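Local coordinates for protein aldose 1-epimerase (Caenorhabditis elegans, PDB 1LUR) that probably interconverts the alpha and beta anomers of aldose sugars such as galactose, at residues Ser12-Lys20 against Val114-Phe124. Sequence-based numbering, arbitrary orientation.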
loop_
_atom_site.group_PDB
_atom_site.type_symbol
_atom_site.label_atom_id
_atom_site.label_comp_id
_atom_site.label_asym_id
_atom_site.label_seq_id
_atom_site.Cartn_x
_atom_site.Cartn_y
_atom_site.Cartn_z
ATOM N N SER A 12 -13.852 3.282 18.462
ATOM C CA SER A 12 -13.323 4.403 17.686
ATOM C C SER A 12 -14.396 4.856 16.698
ATOM O O SER A 12 -15.591 4.827 17.011
ATOM C CB SER A 12 -12.068 3.986 16.914
ATOM O OG SER A 12 -12.402 3.163 15.809
ATOM N N GLY A 13 -13.973 5.265 15.505
ATOM C CA GLY A 13 -14.931 5.710 14.509
ATOM C C GLY A 13 -14.306 6.255 13.239
ATOM O O GLY A 13 -13.196 6.789 13.255
ATOM N N PHE A 14 -15.026 6.112 12.131
ATOM C CA PHE A 14 -14.545 6.593 10.845
ATOM C C PHE A 14 -14.312 8.095 10.915
ATOM O O PHE A 14 -15.068 8.821 11.557
ATOM C CB PHE A 14 -15.565 6.291 9.747
ATOM C CG PHE A 14 -15.658 4.835 9.382
ATOM C CD1 PHE A 14 -14.576 4.178 8.803
ATOM C CD2 PHE A 14 -16.834 4.122 9.606
ATOM C CE1 PHE A 14 -14.662 2.831 8.450
ATOM C CE2 PHE A 14 -16.932 2.773 9.258
ATOM C CZ PHE A 14 -15.843 2.125 8.678
ATOM N N ILE A 15 -13.254 8.552 10.261
ATOM C CA ILE A 15 -12.923 9.967 10.242
ATOM C C ILE A 15 -12.953 10.400 8.783
ATOM O O ILE A 15 -12.339 9.763 7.928
ATOM C CB ILE A 15 -11.522 10.228 10.814
ATOM C CG1 ILE A 15 -11.437 9.687 12.244
ATOM C CG2 ILE A 15 -11.217 11.718 10.786
ATOM C CD1 ILE A 15 -10.073 9.866 12.895
ATOM N N GLU A 16 -13.673 11.475 8.496
ATOM C CA GLU A 16 -13.768 11.962 7.129
ATOM C C GLU A 16 -13.049 13.277 6.873
ATOM O O GLU A 16 -13.029 14.169 7.725
ATOM C CB GLU A 16 -15.237 12.111 6.725
ATOM C CG GLU A 16 -15.883 10.837 6.203
ATOM C CD GLU A 16 -17.333 11.043 5.795
ATOM O OE1 GLU A 16 -17.620 12.001 5.040
ATOM O OE2 GLU A 16 -18.189 10.238 6.220
ATOM N N ILE A 17 -12.446 13.376 5.692
ATOM C CA ILE A 17 -11.724 14.572 5.280
ATOM C C ILE A 17 -12.138 14.801 3.838
ATOM O O ILE A 17 -12.532 13.858 3.146
ATOM C CB ILE A 17 -10.189 14.412 5.349
ATOM C CG1 ILE A 17 -9.719 13.305 4.408
ATOM C CG2 ILE A 17 -9.766 14.129 6.776
ATOM C CD1 ILE A 17 -8.209 13.217 4.301
ATOM N N ALA A 18 -12.062 16.041 3.373
ATOM C CA ALA A 18 -12.455 16.317 1.998
ATOM C C ALA A 18 -12.038 17.698 1.528
ATOM O O ALA A 18 -11.758 18.586 2.332
ATOM C CB ALA A 18 -13.969 16.162 1.862
ATOM N N ASN A 19 -11.973 17.873 0.217
ATOM C CA ASN A 19 -11.593 19.168 -0.321
ATOM C C ASN A 19 -12.890 19.847 -0.759
ATOM O O ASN A 19 -13.975 19.411 -0.376
ATOM C CB ASN A 19 -10.625 19.029 -1.499
ATOM C CG ASN A 19 -11.218 18.275 -2.661
ATOM O OD1 ASN A 19 -12.398 17.911 -2.654
ATOM N ND2 ASN A 19 -10.401 18.035 -3.680
ATOM N N LYS A 20 -12.784 20.897 -1.558
ATOM C CA LYS A 20 -13.972 21.610 -2.015
ATOM C C LYS A 20 -14.425 21.255 -3.429
ATOM O O LYS A 20 -15.361 21.869 -3.947
ATOM C CB LYS A 20 -13.722 23.117 -1.936
ATOM C CG LYS A 20 -13.406 23.646 -0.550
ATOM C CD LYS A 20 -14.636 23.647 0.335
ATOM C CE LYS A 20 -14.397 24.479 1.586
ATOM N NZ LYS A 20 -13.961 25.859 1.219
ATOM N N VAL A 114 -5.047 9.351 17.292
ATOM C CA VAL A 114 -5.354 10.446 16.388
ATOM C C VAL A 114 -4.632 11.639 16.991
ATOM O O VAL A 114 -5.011 12.116 18.058
ATOM C CB VAL A 114 -6.858 10.740 16.337
ATOM C CG1 VAL A 114 -7.102 12.021 15.555
ATOM C CG2 VAL A 114 -7.592 9.580 15.693
ATOM N N VAL A 115 -3.583 12.107 16.329
ATOM C CA VAL A 115 -2.834 13.244 16.846
ATOM C C VAL A 115 -3.218 14.575 16.216
ATOM O O VAL A 115 -2.846 15.633 16.722
ATOM C CB VAL A 115 -1.318 13.034 16.687
ATOM C CG1 VAL A 115 -0.839 11.982 17.673
ATOM C CG2 VAL A 115 -0.995 12.610 15.263
ATOM N N ARG A 116 -3.953 14.519 15.110
ATOM C CA ARG A 116 -4.390 15.734 14.424
ATOM C C ARG A 116 -5.533 15.405 13.492
ATOM O O ARG A 116 -5.514 14.392 12.793
ATOM C CB ARG A 116 -3.241 16.382 13.621
ATOM C CG ARG A 116 -3.620 17.710 12.917
ATOM C CD ARG A 116 -2.389 18.421 12.326
ATOM N NE ARG A 116 -2.653 19.775 11.815
ATOM C CZ ARG A 116 -3.252 20.056 10.657
ATOM N NH1 ARG A 116 -3.665 19.081 9.856
ATOM N NH2 ARG A 116 -3.439 21.318 10.294
ATOM N N HIS A 117 -6.557 16.245 13.516
ATOM C CA HIS A 117 -7.705 16.040 12.658
ATOM C C HIS A 117 -8.270 17.399 12.301
ATOM O O HIS A 117 -8.523 18.235 13.174
ATOM C CB HIS A 117 -8.760 15.140 13.319
ATOM C CG HIS A 117 -9.156 15.560 14.698
ATOM N ND1 HIS A 117 -10.325 16.244 14.961
ATOM C CD2 HIS A 117 -8.558 15.360 15.896
ATOM C CE1 HIS A 117 -10.429 16.446 16.263
ATOM N NE2 HIS A 117 -9.370 15.919 16.854
ATOM N N ALA A 118 -8.417 17.619 11.002
ATOM C CA ALA A 118 -8.938 18.864 10.462
ATOM C C ALA A 118 -9.851 18.500 9.299
ATOM O O ALA A 118 -9.910 17.335 8.891
ATOM C CB ALA A 118 -7.785 19.744 9.985
ATOM N N PRO A 119 -10.569 19.489 8.742
ATOM C CA PRO A 119 -11.476 19.234 7.624
ATOM C C PRO A 119 -10.888 18.493 6.422
ATOM O O PRO A 119 -11.582 17.701 5.786
ATOM C CB PRO A 119 -11.953 20.631 7.250
ATOM C CG PRO A 119 -11.998 21.316 8.578
ATOM C CD PRO A 119 -10.686 20.889 9.194
ATOM N N GLU A 120 -9.620 18.743 6.107
ATOM C CA GLU A 120 -9.000 18.077 4.964
ATOM C C GLU A 120 -7.776 17.223 5.278
ATOM O O GLU A 120 -7.083 16.770 4.361
ATOM C CB GLU A 120 -8.622 19.118 3.907
ATOM C CG GLU A 120 -7.404 19.954 4.263
ATOM C CD GLU A 120 -7.533 20.638 5.611
ATOM O OE1 GLU A 120 -8.419 21.505 5.761
ATOM O OE2 GLU A 120 -6.747 20.303 6.524
ATOM N N SER A 121 -7.511 16.986 6.558
ATOM C CA SER A 121 -6.350 16.178 6.929
ATOM C C SER A 121 -6.519 15.481 8.276
ATOM O O SER A 121 -7.294 15.920 9.125
ATOM C CB SER A 121 -5.105 17.074 6.963
ATOM O OG SER A 121 -3.940 16.358 7.319
ATOM N N VAL A 122 -5.783 14.388 8.460
ATOM C CA VAL A 122 -5.828 13.620 9.697
ATOM C C VAL A 122 -4.492 12.903 9.860
ATOM O O VAL A 122 -3.948 12.367 8.893
ATOM C CB VAL A 122 -6.978 12.571 9.692
ATOM C CG1 VAL A 122 -6.784 11.585 8.547
ATOM C CG2 VAL A 122 -7.018 11.832 11.026
ATOM N N SER A 123 -3.951 12.920 11.074
ATOM C CA SER A 123 -2.680 12.262 11.338
ATOM C C SER A 123 -2.855 11.227 12.436
ATOM O O SER A 123 -3.584 11.450 13.402
ATOM C CB SER A 123 -1.615 13.275 11.754
ATOM O OG SER A 123 -1.368 14.223 10.727
ATOM N N PHE A 124 -2.191 10.086 12.268
ATOM C CA PHE A 124 -2.251 8.991 13.229
ATOM C C PHE A 124 -0.841 8.701 13.709
ATOM O O PHE A 124 0.123 8.909 12.977
ATOM C CB PHE A 124 -2.790 7.713 12.584
ATOM C CG PHE A 124 -4.163 7.846 11.999
ATOM C CD1 PHE A 124 -4.343 7.908 10.624
ATOM C CD2 PHE A 124 -5.285 7.880 12.825
ATOM C CE1 PHE A 124 -5.620 7.998 10.073
ATOM C CE2 PHE A 124 -6.566 7.971 12.287
ATOM C CZ PHE A 124 -6.734 8.029 10.906
HETATM O O HOH W 1 -11.078 15.290 10.003
#
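Ile-15 reaches the 114-124 hairpin through CD1 alone, whereas Ile-17 lays both CG2 and CD1 against it. In Ile-15, CG1 lies anti to the carbonyl carbon (chi1 -58°) and the chain runs on extended, which carries CD1 out to the hairpin. There Ile-15 CD1 meets Val-114 CG2 tip to tip at 3.8 Å, with CG2 of Val-122 close by. The same Ile-15 CD1 approaches Phe-124 CE2 obliquely to the ring, at 4.0 Å. In Ile-17 it is CG2 that stands anti to the carbonyl carbon, while CG1 sits between the backbone N and C (chi1 62°). Ile-17 CG2 lies 3.6 Å from Ser-121 N, where the second strand of the hairpin begins, and Ile-17 CD1 is 3.7 Å from Glu-120 O. With an alanine at Ile-17, CG2 and CD1 are gone, and the Ser-121 backbone, Glu-120 O and Val-122 CG1 would probably lose their apolar neighbour, opening a gap there.

Polar links flank the isoleucines. The N-H of Ala-18 donates to Pro-119 O (N to O 3.0 Å), and the same oxygen receives a CA-H...O contact from Ile-17. Next to this bond, Glu-120 CB rests 3.5 Å from Ala-18 O. A water molecule donates both to Glu-16 O and to Ala-118 O, the latter at 2.6 Å, thereby bridging the strand and the hairpin where their backbones do not pair directly.

An edge strand of one antiparallel sheet thus crosses the end hairpin of another, the segment axes of 15-18 and 121-124 running at 137°, in the beta-rich galactose mutarotase fold. In the smaller sheet, Ile-15 and Ile-17 pair with Leu-27 and Ala-25 of strand 24-28. The hairpin ends the larger sheet at strand 113-118, and its strand 121-129 pairs in turn with strand 138-147, whose Val-147 also touches Ile-17.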